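Local coordinates for Ifi204 (Mus musculus domesticus, PDB 5YZW), which is an interferon-inducible PYHIN-family protein that probably senses DNA, which its HIN domain recognises, at residues Met32-Val37 with Leu168-Leu173; Val46-Thr51 with Ser55-Arg60; Arg60-Ile65 with Pro90-Ser95; Asn72-Ile77 with Gly117-Gly122. All coordinates share one frame; numbering follows the deposited sequence.

How the interactions relate
Interactions 1 and 4 join the two OB folds of the HIN domain. Interactions 2 and 3 lie within the first fold and at its exit toward the second. Interactions 1 and 4 link the same two folds and touch each other, with Val169 CA 3.3 Å from Ser121 OG; their centres are about 6 Å apart. Interaction 2 lies about 12 Å from interaction 1, centre to centre, and backbone bonds between strands 30-38 and 43-48 connect them. Interaction 3 is peripheral, its centre about 21 Å from that of interaction 1. It shares Arg60 with interaction 2, and Phe57 CE2 packs 3.6 Å from Ile63 CD1. No DNA is present among these contacts, so none is assigned to a binding site.

Interaction 1: Met32-Val37 with Leu168-Leu173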
loop_
_atom_site.group_PDB
_atom_site.type_symbol
_atom_site.label_atom_id
_atom_site.label_comp_id
_atom_site.label_asym_id
_atom_site.label_seq_id
_atom_site.Cartn_x
_atom_site.Cartn_y
_atom_site.Cartn_z
ATOM N N MET A 32 -10.659 5.952 0.947
ATOM C CA MET A 32 -9.422 5.797 1.697
ATOM C C MET A 32 -8.270 6.171 0.772
ATOM O O MET A 32 -8.450 6.288 -0.444
ATOM C CB MET A 32 -9.286 4.366 2.226
ATOM C CG MET A 32 -8.798 3.387 1.173
ATOM S SD MET A 32 -8.787 1.689 1.751
ATOM C CE MET A 32 -7.264 1.685 2.712
ATOM N N PHE A 33 -7.083 6.402 1.357
ATOM C CA PHE A 33 -5.843 6.317 0.591
ATOM C C PHE A 33 -4.769 5.651 1.440
ATOM O O PHE A 33 -4.938 5.426 2.648
ATOM C CB PHE A 33 -5.362 7.673 0.041
ATOM C CG PHE A 33 -5.111 8.727 1.099
ATOM C CD1 PHE A 33 -3.880 8.808 1.741
ATOM C CD2 PHE A 33 -6.085 9.648 1.421
ATOM C CE1 PHE A 33 -3.619 9.809 2.721
ATOM C CE2 PHE A 33 -5.847 10.647 2.399
ATOM C CZ PHE A 33 -4.613 10.716 3.043
ATOM N N HIS A 34 -3.667 5.297 0.776
ATOM C CA HIS A 34 -2.514 4.652 1.390
ATOM C C HIS A 34 -1.360 5.644 1.427
ATOM O O HIS A 34 -1.210 6.467 0.516
ATOM C CB HIS A 34 -2.071 3.408 0.605
ATOM C CG HIS A 34 -2.950 2.211 0.789
ATOM N ND1 HIS A 34 -2.735 1.268 1.774
ATOM C CD2 HIS A 34 -4.019 1.779 0.084
ATOM C CE1 HIS A 34 -3.658 0.327 1.684
ATOM N NE2 HIS A 34 -4.455 0.617 0.672
ATOM N N ALA A 35 -0.551 5.569 2.483
ATOM C CA ALA A 35 0.636 6.397 2.611
ATOM C C ALA A 35 1.752 5.559 3.205
ATOM O O ALA A 35 1.505 4.631 3.986
ATOM C CB ALA A 35 0.398 7.632 3.503
ATOM N N THR A 36 2.981 5.889 2.824
ATOM C CA THR A 36 4.178 5.419 3.507
ATOM C C THR A 36 4.794 6.601 4.254
ATOM O O THR A 36 4.911 7.693 3.684
ATOM C CB THR A 36 5.159 4.813 2.501
ATOM O OG1 THR A 36 4.567 3.635 1.936
ATOM C CG2 THR A 36 6.454 4.420 3.186
ATOM N N VAL A 37 5.097 6.418 5.545
ATOM C CA VAL A 37 5.649 7.491 6.379
ATOM C C VAL A 37 6.832 6.933 7.156
ATOM O O VAL A 37 7.053 5.722 7.201
ATOM C CB VAL A 37 4.626 8.112 7.356
ATOM C CG1 VAL A 37 3.424 8.678 6.623
ATOM C CG2 VAL A 37 4.216 7.121 8.450
ATOM N N LEU A 168 1.434 -2.078 -7.130
ATOM C CA LEU A 168 0.464 -2.781 -6.301
ATOM C C LEU A 168 0.602 -2.320 -4.864
ATOM O O LEU A 168 1.715 -2.285 -4.323
ATOM C CB LEU A 168 0.660 -4.299 -6.358
ATOM C CG LEU A 168 0.846 -4.974 -7.716
ATOM C CD1 LEU A 168 1.419 -6.373 -7.515
ATOM C CD2 LEU A 168 -0.480 -5.034 -8.410
ATOM N N VAL A 169 -0.523 -2.000 -4.233
ATOM C CA VAL A 169 -0.517 -1.611 -2.825
ATOM C C VAL A 169 -1.517 -2.474 -2.073
ATOM O O VAL A 169 -2.698 -2.534 -2.446
ATOM C CB VAL A 169 -0.844 -0.124 -2.633
ATOM C CG1 VAL A 169 -0.823 0.204 -1.152
ATOM C CG2 VAL A 169 0.127 0.732 -3.437
ATOM N N CYS A 170 -1.040 -3.158 -1.035
ATOM C CA CYS A 170 -1.881 -3.943 -0.136
ATOM C C CYS A 170 -2.628 -5.047 -0.889
ATOM O O CYS A 170 -3.854 -5.115 -0.864
ATOM C CB CYS A 170 -2.864 -3.041 0.610
ATOM S SG CYS A 170 -3.746 -3.871 1.971
ATOM N N PHE A 171 -1.857 -5.908 -1.557
ATOM C CA PHE A 171 -2.344 -7.172 -2.103
ATOM C C PHE A 171 -2.000 -8.324 -1.163
ATOM O O PHE A 171 -0.990 -8.285 -0.460
ATOM C CB PHE A 171 -1.738 -7.431 -3.480
ATOM C CG PHE A 171 -2.441 -6.735 -4.583
ATOM C CD1 PHE A 171 -2.549 -5.361 -4.604
ATOM C CD2 PHE A 171 -2.999 -7.471 -5.639
ATOM C CE1 PHE A 171 -3.204 -4.708 -5.634
ATOM C CE2 PHE A 171 -3.662 -6.825 -6.655
ATOM C CZ PHE A 171 -3.771 -5.442 -6.655
ATOM N N GLU A 172 -2.829 -9.374 -1.162
ATOM C CA GLU A 172 -2.598 -10.489 -0.242
ATOM C C GLU A 172 -1.810 -11.597 -0.916
ATOM O O GLU A 172 -2.171 -12.058 -2.002
ATOM C CB GLU A 172 -3.898 -11.063 0.327
ATOM C CG GLU A 172 -3.658 -12.213 1.327
ATOM C CD GLU A 172 -4.925 -12.705 2.035
ATOM O OE1 GLU A 172 -6.010 -12.133 1.810
ATOM O OE2 GLU A 172 -4.841 -13.692 2.804
ATOM N N LEU A 173 -0.752 -12.041 -0.247
ATOM C CA LEU A 173 0.113 -13.083 -0.777
ATOM C C LEU A 173 -0.533 -14.421 -0.463
ATOM O O LEU A 173 -0.828 -14.717 0.700
ATOM C CB LEU A 173 1.509 -12.994 -0.158
ATOM C CG LEU A 173 2.447 -14.159 -0.436
ATOM C CD1 LEU A 173 2.829 -14.047 -1.890
ATOM C CD2 LEU A 173 3.707 -14.084 0.438
#
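His34 lays its imidazole against Val169 and Cys170, and this contact ties together the two OB folds of the HIN domain. Segment Met32-Val37 is a strand of the first fold. Segment Leu168-Leu173 belongs to the second and changes direction at Cys170. Cys170 and Phe171 both face Val120 there, which makes a G1 beta bulge. The backbones keep their distance, with His34 CA 7.8 Å from Val169 CA. No hydrogen bond crosses between the segments.

Along the strand, Met32 comes first and packs on His187 of the second fold. Phe33 serves the first fold and meets the Phe57 ring edge-to-face. His34 then makes the whole contact from this strand. Its CG is anti to the carbonyl carbon (chi1 -75°), which sends the ring across to the second fold. Val169 CG1 sits over one ring face as a CH-pi contact, 3.6 Å from the centroid and 16° off the normal. The methyl is shifted toward the rim, and its nearest ring atom is His34 CG at 3.5 Å. The two side chains slide past each other in opposite directions. His34 NE2 is buried but satisfied by the carbonyl O of His187, a bond that should help fix the ring's rotation. Ala35, next along, points its CB back from the interface.

Cys170 completes the contact from an oblique direction. Its CB comes 3.6 Å from His34 CE1, while its SG stands 5.2 Å from the centroid of the His34 ring.

Interaction 2: Val46-Thr51 with Ser55-Arg60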
loop_
_atom_site.group_PDB
_atom_site.type_symbol
_atom_site.label_atom_id
_atom_site.label_comp_id
_atom_site.label_asym_id
_atom_site.label_seq_id
_atom_site.Cartn_x
_atom_site.Cartn_y
_atom_site.Cartn_z
ATOM N N VAL A 46 0.446 3.255 6.161
ATOM C CA VAL A 46 -0.688 3.937 6.766
ATOM C C VAL A 46 -1.905 3.776 5.871
ATOM O O VAL A 46 -1.822 4.000 4.657
ATOM C CB VAL A 46 -0.396 5.436 6.982
ATOM C CG1 VAL A 46 -1.590 6.125 7.652
ATOM C CG2 VAL A 46 0.862 5.609 7.821
ATOM N N LYS A 47 -3.036 3.445 6.484
ATOM C CA LYS A 47 -4.345 3.463 5.853
ATOM C C LYS A 47 -5.132 4.636 6.418
ATOM O O LYS A 47 -5.406 4.683 7.624
ATOM C CB LYS A 47 -5.080 2.151 6.109
ATOM C CG LYS A 47 -4.647 1.017 5.186
ATOM C CD LYS A 47 -5.115 -0.342 5.735
ATOM C CE LYS A 47 -4.877 -1.485 4.731
ATOM N NZ LYS A 47 -5.419 -2.750 5.281
ATOM N N VAL A 48 -5.484 5.581 5.551
ATOM C CA VAL A 48 -6.175 6.806 5.932
ATOM C C VAL A 48 -7.611 6.679 5.462
ATOM O O VAL A 48 -7.882 6.688 4.251
ATOM C CB VAL A 48 -5.495 8.042 5.334
ATOM C CG1 VAL A 48 -6.278 9.300 5.688
ATOM C CG2 VAL A 48 -4.041 8.123 5.838
ATOM N N PHE A 49 -8.539 6.549 6.417
ATOM C CA PHE A 49 -9.954 6.377 6.094
ATOM C C PHE A 49 -10.773 7.665 6.169
ATOM O O PHE A 49 -11.960 7.639 5.824
ATOM C CB PHE A 49 -10.574 5.317 7.012
ATOM C CG PHE A 49 -9.989 3.946 6.820
ATOM C CD1 PHE A 49 -10.313 3.189 5.700
ATOM C CD2 PHE A 49 -9.092 3.421 7.745
ATOM C CE1 PHE A 49 -9.773 1.922 5.511
ATOM C CE2 PHE A 49 -8.554 2.162 7.561
ATOM C CZ PHE A 49 -8.899 1.409 6.438
ATOM N N ASP A 50 -10.185 8.784 6.613
ATOM C CA ASP A 50 -10.793 10.113 6.485
ATOM C C ASP A 50 -10.002 10.856 5.413
ATOM O O ASP A 50 -8.959 11.456 5.699
ATOM C CB ASP A 50 -10.774 10.871 7.813
ATOM C CG ASP A 50 -11.586 12.160 7.769
ATOM O OD1 ASP A 50 -11.942 12.626 6.664
ATOM O OD2 ASP A 50 -11.858 12.720 8.851
ATOM N N THR A 51 -10.505 10.830 4.178
ATOM C CA THR A 51 -9.713 11.377 3.087
ATOM C C THR A 51 -9.690 12.891 3.082
ATOM O O THR A 51 -9.000 13.477 2.234
ATOM C CB THR A 51 -10.206 10.816 1.739
ATOM O OG1 THR A 51 -11.596 11.117 1.563
ATOM C CG2 THR A 51 -10.022 9.310 1.738
ATOM N N SER A 55 -5.039 16.662 2.099
ATOM C CA SER A 55 -4.246 17.892 2.125
ATOM C C SER A 55 -3.045 17.831 3.061
ATOM O O SER A 55 -2.168 18.690 2.961
ATOM C CB SER A 55 -5.113 19.088 2.528
ATOM O OG SER A 55 -5.634 18.909 3.831
ATOM N N LYS A 56 -2.965 16.860 3.961
ATOM C CA LYS A 56 -1.816 16.779 4.855
ATOM C C LYS A 56 -0.829 15.671 4.509
ATOM O O LYS A 56 0.343 15.750 4.909
ATOM C CB LYS A 56 -2.288 16.610 6.304
ATOM C CG LYS A 56 -2.891 17.912 6.845
ATOM C CD LYS A 56 -3.543 17.722 8.197
ATOM C CE LYS A 56 -4.397 18.936 8.554
ATOM N NZ LYS A 56 -4.927 18.803 9.941
ATOM N N PHE A 57 -1.251 14.658 3.762
ATOM C CA PHE A 57 -0.318 13.610 3.359
ATOM C C PHE A 57 0.280 13.977 1.998
ATOM O O PHE A 57 0.035 13.346 0.963
ATOM C CB PHE A 57 -1.009 12.256 3.361
ATOM C CG PHE A 57 -1.186 11.682 4.734
ATOM C CD1 PHE A 57 -2.207 12.139 5.566
ATOM C CD2 PHE A 57 -0.312 10.711 5.213
ATOM C CE1 PHE A 57 -2.365 11.606 6.842
ATOM C CE2 PHE A 57 -0.459 10.175 6.482
ATOM C CZ PHE A 57 -1.490 10.620 7.303
ATOM N N ILE A 58 1.062 15.047 2.034
ATOM C CA ILE A 58 1.846 15.515 0.896
ATOM C C ILE A 58 3.279 15.039 1.097
ATOM O O ILE A 58 3.836 15.265 2.174
ATOM C CB ILE A 58 1.802 17.047 0.780
ATOM C CG1 ILE A 58 0.356 17.528 0.682
ATOM C CG2 ILE A 58 2.632 17.523 -0.403
ATOM C CD1 ILE A 58 -0.381 16.924 -0.484
ATOM N N PRO A 59 3.892 14.376 0.117
ATOM C CA PRO A 59 5.288 13.953 0.279
ATOM C C PRO A 59 6.172 15.095 0.772
ATOM O O PRO A 59 6.122 16.208 0.254
ATOM C CB PRO A 59 5.665 13.497 -1.129
ATOM C CG PRO A 59 4.341 12.907 -1.678
ATOM C CD PRO A 59 3.300 13.878 -1.147
ATOM N N ARG A 60 6.967 14.809 1.808
ATOM C CA ARG A 60 7.927 15.675 2.500
ATOM C C ARG A 60 7.286 16.512 3.610
ATOM O O ARG A 60 8.008 17.153 4.362
ATOM C CB ARG A 60 8.710 16.607 1.558
ATOM C CG ARG A 60 9.321 15.868 0.375
ATOM C CD ARG A 60 10.197 16.756 -0.489
ATOM N NE ARG A 60 11.558 16.913 0.031
ATOM C CZ ARG A 60 12.355 15.944 0.493
ATOM N NH1 ARG A 60 11.988 14.667 0.496
ATOM N NH2 ARG A 60 13.562 16.265 0.938
#
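Phe57 and Val48 make the tight part of this contact. The two side chains come from opposite directions, and Val48 CG2 settles over one face of the Phe57 ring. This is a CH-pi contact, with CG2 4.1 Å from the ring centroid and 19° off the normal. The methyl is displaced toward the outer end of the ring, so its nearest atom is Phe57 CZ at 3.9 Å. CG2 is the branch beside the backbone N of Val48; CG1 points elsewhere, anti to that N (chi1 177°). Val46 adds a looser touch, with its CG1 4.4 Å from Phe57 CE2 in an oblique approach.

Both valines lie on strand 43-48 of the first OB fold, and Phe57 belongs to the loop that runs on to strand 62-71. The ring enters the apolar interior of the barrel, where Val15, Val18, Ala35 and Ile77 also touch it. Phe57 is the centre of an inverse gamma turn, closed by a weak bond from Ile58 N to Lys56 O at 3.0 Å. The turn projects the aromatic side chain inward from an otherwise irregular loop.

The solvent side is different. Ser55 and Thr51 contribute little area and no close side-chain contact. Ile58, Pro59 and Arg60 carry the loop along the surface. Asp50 OD1 bonds to nearby Ala52 N, and its OD2 reaches Ala80 N, farther along the chain.

Interaction 3: Arg60-Ile65 with Pro90-Ser95; sequences RNIIAI and PTMVIS
Ile62 opens strand 62-71 and approaches an irregular segment at Pro90, where the two CA atoms are 7.2 Å apart and no hydrogen bond crosses. The strand belongs to the first OB fold of the HIN domain. Segment Pro90-Ser95 is part of the connection that leaves this fold after strand 83-84 and runs to helix 96-103. The contact lays the part of that connection just before the helix beside the first residue of the strand, at the protein surface.

Ile62 is the side chain that does the reaching. Its CG1 is anti to the carbonyl carbon (chi1 -60°), and the extended arm carries CD1 outward. CD1 touches Met92 CB at 3.6 Å. The same methyl lies 4.2 Å from Pro90 CA; the CB of the proline points away from the strand. Met92 CB points toward the strand, and the extended chain then runs on past Ile62, with SD still in touch and the end leading away. The two side chains cross obliquely. A weak bond from Met92 N to Pro90 O, 3.5 Å long, is the one backbone bond inside the loop segment.

Other residues frame the contact. Val88 and Met14 also pack on Ile62, and Met14 touches Ile94 as well. At the end of the segment Ser95 takes the N-cap position of helix 96-103, and its OG caps Leu98 N.

The second branch of Ile62 makes a separate touch: its CG2 lies 4.0 Å from Met92 SD.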
loop_
_atom_site.group_PDB
_atom_site.type_symbol
_atom_site.label_atom_id
_atom_site.label_comp_id
_atom_site.label_asym_id
_atom_site.label_seq_id
_atom_site.Cartn_x
_atom_site.Cartn_y
_atom_site.Cartn_z
ATOM N N ARG A 60 6.967 14.809 1.808
ATOM C CA ARG A 60 7.927 15.675 2.500
ATOM C C ARG A 60 7.286 16.512 3.610
ATOM O O ARG A 60 8.008 17.153 4.362
ATOM C CB ARG A 60 8.710 16.607 1.558
ATOM C CG ARG A 60 9.321 15.868 0.375
ATOM C CD ARG A 60 10.197 16.756 -0.489
ATOM N NE ARG A 60 11.558 16.913 0.031
ATOM C CZ ARG A 60 12.355 15.944 0.493
ATOM N NH1 ARG A 60 11.988 14.667 0.496
ATOM N NH2 ARG A 60 13.562 16.265 0.938
ATOM N N ASN A 61 5.961 16.516 3.744
ATOM C CA ASN A 61 5.327 17.166 4.887
ATOM C C ASN A 61 5.647 16.392 6.161
ATOM O O ASN A 61 5.731 15.164 6.157
ATOM C CB ASN A 61 3.812 17.237 4.671
ATOM C CG ASN A 61 3.127 18.306 5.506
ATOM O OD1 ASN A 61 3.776 19.172 6.127
ATOM N ND2 ASN A 61 1.793 18.263 5.510
ATOM N N ILE A 62 5.851 17.107 7.262
ATOM C CA ILE A 62 6.083 16.471 8.554
ATOM C C ILE A 62 4.820 16.642 9.388
ATOM O O ILE A 62 4.231 17.728 9.419
ATOM C CB ILE A 62 7.332 17.044 9.242
ATOM C CG1 ILE A 62 8.543 16.789 8.343
ATOM C CG2 ILE A 62 7.592 16.336 10.541
ATOM C CD1 ILE A 62 9.749 17.610 8.722
ATOM N N ILE A 63 4.355 15.545 9.998
ATOM C CA ILE A 63 3.022 15.495 10.598
ATOM C C ILE A 63 3.094 14.705 11.901
ATOM O O ILE A 63 4.051 13.968 12.155
ATOM C CB ILE A 63 1.960 14.870 9.631
ATOM C CG1 ILE A 63 2.294 13.416 9.317
ATOM C CG2 ILE A 63 1.825 15.677 8.333
ATOM C CD1 ILE A 63 1.273 12.699 8.370
ATOM N N ALA A 64 2.071 14.880 12.741
ATOM C CA ALA A 64 1.980 14.198 14.033
ATOM C C ALA A 64 0.692 13.383 14.031
ATOM O O ALA A 64 -0.384 13.930 13.776
ATOM C CB ALA A 64 2.016 15.214 15.202
ATOM N N ILE A 65 0.794 12.076 14.269
ATOM C CA ILE A 65 -0.356 11.178 14.168
ATOM C C ILE A 65 -0.732 10.695 15.566
ATOM O O ILE A 65 0.092 10.081 16.252
ATOM C CB ILE A 65 -0.070 9.979 13.246
ATOM C CG1 ILE A 65 0.326 10.436 11.834
ATOM C CG2 ILE A 65 -1.295 9.071 13.189
ATOM C CD1 ILE A 65 0.713 9.261 10.892
ATOM N N PRO A 90 10.561 20.777 11.817
ATOM C CA PRO A 90 11.112 21.193 10.516
ATOM C C PRO A 90 12.500 20.617 10.267
ATOM O O PRO A 90 12.976 20.534 9.133
ATOM C CB PRO A 90 11.150 22.722 10.626
ATOM C CG PRO A 90 11.188 23.005 12.100
ATOM C CD PRO A 90 10.357 21.920 12.727
ATOM N N THR A 91 13.154 20.225 11.354
ATOM C CA THR A 91 14.422 19.521 11.318
ATOM C C THR A 91 14.117 18.042 11.520
ATOM O O THR A 91 14.250 17.486 12.610
ATOM C CB THR A 91 15.335 20.045 12.394
ATOM O OG1 THR A 91 15.552 21.433 12.126
ATOM C CG2 THR A 91 16.664 19.319 12.351
ATOM N N MET A 92 13.652 17.410 10.459
ATOM C CA MET A 92 13.617 15.964 10.399
ATOM C C MET A 92 14.541 15.546 9.273
ATOM O O MET A 92 14.560 16.174 8.210
ATOM C CB MET A 92 12.198 15.437 10.164
ATOM C CG MET A 92 12.034 13.966 10.491
ATOM S SD MET A 92 10.354 13.528 10.999
ATOM C CE MET A 92 10.687 11.919 11.686
ATOM N N VAL A 93 15.331 14.511 9.514
ATOM C CA VAL A 93 16.165 13.917 8.480
ATOM C C VAL A 93 15.821 12.434 8.367
ATOM O O VAL A 93 15.757 11.721 9.377
ATOM C CB VAL A 93 17.659 14.126 8.774
ATOM C CG1 VAL A 93 17.978 13.734 10.218
ATOM C CG2 VAL A 93 18.506 13.345 7.772
ATOM N N ILE A 94 15.580 11.979 7.144
ATOM C CA ILE A 94 15.298 10.578 6.850
ATOM C C ILE A 94 16.492 10.057 6.063
ATOM O O ILE A 94 16.714 10.466 4.916
ATOM C CB ILE A 94 13.987 10.418 6.067
ATOM C CG1 ILE A 94 12.886 11.280 6.696
ATOM C CG2 ILE A 94 13.559 8.949 5.980
ATOM C CD1 ILE A 94 12.384 10.759 8.030
ATOM N N SER A 95 17.279 9.178 6.683
ATOM C CA SER A 95 18.465 8.643 6.023
ATOM C C SER A 95 18.097 8.037 4.674
ATOM O O SER A 95 17.003 7.492 4.497
ATOM C CB SER A 95 19.138 7.595 6.909
ATOM O OG SER A 95 18.295 6.475 7.109
#

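Interaction 4: Asn72-Ile77 with Gly117-Gly122; sequences NGFLEI and GTFVSG
Phe74 and Phe119 cross at about a right angle, with Asn72 meeting the Phe119 ring obliquely. The contact bridges the two OB folds of the HIN domain. Phe74 begins strand 74-77 of the first fold, and Phe119 begins strand 119-132 of the second. The backbones do not pair, and the closest CA atoms, those of Asn72 and Phe119, are 8.0 Å apart.

The two phenylalanine rings do not stack. Phe74 presents its edge, and what it meets is the CB of Phe119, near the plane of the Phe74 ring. Phe74 CE1 is 4.0 Å from that CB. The Phe74 CG is anti to the carbonyl carbon (chi1 -65°), which swings the far end of the ring toward the second fold. There Phe74 is buried, also touching Cys170 and making a cation-pi contact with Lys47.

Phe119 turns its own ring toward Asn72, on the more exposed side. Asn72 CB lies 3.8 Å from Phe119 CE2, in an oblique approach. The amide follows at an angle, with its plane 51° from the ring plane, and Asn72 CG is 4.0 Å from Phe119 CE2. Here the aliphatic base of the asparagine provides the nearest packing. On one face of the Phe119 ring the carbonyl O of Gly117 stands 3.9 Å above the plane, offset toward the rim. Glu172 also packs on Phe119.

The asparagine backbone joins in too: Asn72 O lies 4.0 Å from Phe119 CD2.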
loop_
_atom_site.group_PDB
_atom_site.type_symbol
_atom_site.label_atom_id
_atom_site.label_comp_id
_atom_site.label_asym_id
_atom_site.label_seq_id
_atom_site.Cartn_x
_atom_site.Cartn_y
_atom_site.Cartn_z
ATOM N N ASN A 72 -3.223 -5.544 11.087
ATOM C CA ASN A 72 -2.666 -6.256 9.938
ATOM C C ASN A 72 -1.369 -5.623 9.433
ATOM O O ASN A 72 -1.072 -5.667 8.238
ATOM C CB ASN A 72 -3.689 -6.341 8.806
ATOM C CG ASN A 72 -4.934 -7.106 9.206
ATOM O OD1 ASN A 72 -4.859 -8.128 9.895
ATOM N ND2 ASN A 72 -6.089 -6.614 8.777
ATOM N N GLY A 73 -0.574 -5.031 10.325
ATOM C CA GLY A 73 0.679 -4.439 9.886
ATOM C C GLY A 73 0.558 -3.034 9.333
ATOM O O GLY A 73 1.553 -2.487 8.842
ATOM N N PHE A 74 -0.623 -2.435 9.390
ATOM C CA PHE A 74 -0.820 -1.056 8.970
ATOM C C PHE A 74 -1.139 -0.174 10.173
ATOM O O PHE A 74 -1.620 -0.639 11.205
ATOM C CB PHE A 74 -1.970 -0.937 7.960
ATOM C CG PHE A 74 -1.701 -1.642 6.645
ATOM C CD1 PHE A 74 -1.937 -3.000 6.513
ATOM C CD2 PHE A 74 -1.214 -0.934 5.552
ATOM C CE1 PHE A 74 -1.704 -3.658 5.283
ATOM C CE2 PHE A 74 -0.972 -1.571 4.344
ATOM C CZ PHE A 74 -1.207 -2.935 4.218
ATOM N N LEU A 75 -0.874 1.113 10.005
ATOM C CA LEU A 75 -1.356 2.135 10.932
ATOM C C LEU A 75 -2.629 2.727 10.348
ATOM O O LEU A 75 -2.628 3.226 9.214
ATOM C CB LEU A 75 -0.327 3.242 11.162
ATOM C CG LEU A 75 1.040 2.915 11.739
ATOM C CD1 LEU A 75 1.726 4.211 12.200
ATOM C CD2 LEU A 75 0.945 1.918 12.886
ATOM N N GLU A 76 -3.720 2.658 11.107
ATOM C CA GLU A 76 -5.018 3.094 10.612
ATOM C C GLU A 76 -5.409 4.423 11.259
ATOM O O GLU A 76 -5.294 4.582 12.476
ATOM C CB GLU A 76 -6.082 2.020 10.868
ATOM C CG GLU A 76 -5.858 0.738 10.033
ATOM C CD GLU A 76 -7.032 -0.232 10.074
ATOM O OE1 GLU A 76 -7.076 -1.147 9.209
ATOM O OE2 GLU A 76 -7.891 -0.101 10.972
ATOM N N ILE A 77 -5.862 5.367 10.431
ATOM C CA ILE A 77 -6.307 6.698 10.839
ATOM C C ILE A 77 -7.757 6.863 10.402
ATOM O O ILE A 77 -8.062 6.774 9.206
ATOM C CB ILE A 77 -5.448 7.802 10.204
ATOM C CG1 ILE A 77 -3.973 7.621 10.580
ATOM C CG2 ILE A 77 -5.976 9.164 10.617
ATOM C CD1 ILE A 77 -3.051 8.643 9.957
ATOM N N GLY A 117 -0.843 -14.973 3.301
ATOM C CA GLY A 117 -1.784 -14.076 3.938
ATOM C C GLY A 117 -1.188 -12.739 4.330
ATOM O O GLY A 117 -1.933 -11.845 4.735
ATOM N N THR A 118 0.117 -12.565 4.224
ATOM C CA THR A 118 0.663 -11.242 4.471
ATOM C C THR A 118 0.316 -10.315 3.306
ATOM O O THR A 118 0.056 -10.752 2.180
ATOM C CB THR A 118 2.170 -11.326 4.674
ATOM O OG1 THR A 118 2.738 -12.086 3.604
ATOM C CG2 THR A 118 2.485 -12.039 5.984
ATOM N N PHE A 119 0.285 -9.024 3.590
ATOM C CA PHE A 119 -0.049 -8.019 2.590
ATOM C C PHE A 119 1.215 -7.400 2.004
ATOM O O PHE A 119 2.168 -7.098 2.722
ATOM C CB PHE A 119 -0.962 -6.967 3.210
ATOM C CG PHE A 119 -2.221 -7.561 3.775
ATOM C CD1 PHE A 119 -3.271 -7.922 2.943
ATOM C CD2 PHE A 119 -2.332 -7.820 5.132
ATOM C CE1 PHE A 119 -4.429 -8.496 3.454
ATOM C CE2 PHE A 119 -3.488 -8.375 5.653
ATOM C CZ PHE A 119 -4.543 -8.726 4.805
ATOM N N VAL A 120 1.227 -7.238 0.690
ATOM C CA VAL A 120 2.434 -6.950 -0.076
ATOM C C VAL A 120 2.188 -5.708 -0.927
ATOM O O VAL A 120 1.072 -5.494 -1.416
ATOM C CB VAL A 120 2.830 -8.161 -0.958
ATOM C CG1 VAL A 120 3.984 -7.812 -1.903
ATOM C CG2 VAL A 120 3.199 -9.351 -0.084
ATOM N N SER A 121 3.227 -4.887 -1.089
ATOM C CA SER A 121 3.218 -3.717 -1.951
ATOM C C SER A 121 4.462 -3.782 -2.815
ATOM O O SER A 121 5.521 -4.190 -2.338
ATOM C CB SER A 121 3.233 -2.417 -1.134
ATOM O OG SER A 121 1.937 -2.101 -0.653
ATOM N N GLY A 122 4.350 -3.392 -4.077
ATOM C CA GLY A 122 5.478 -3.519 -4.983
ATOM C C GLY A 122 5.116 -3.081 -6.385
ATOM O O GLY A 122 3.938 -3.007 -6.751
#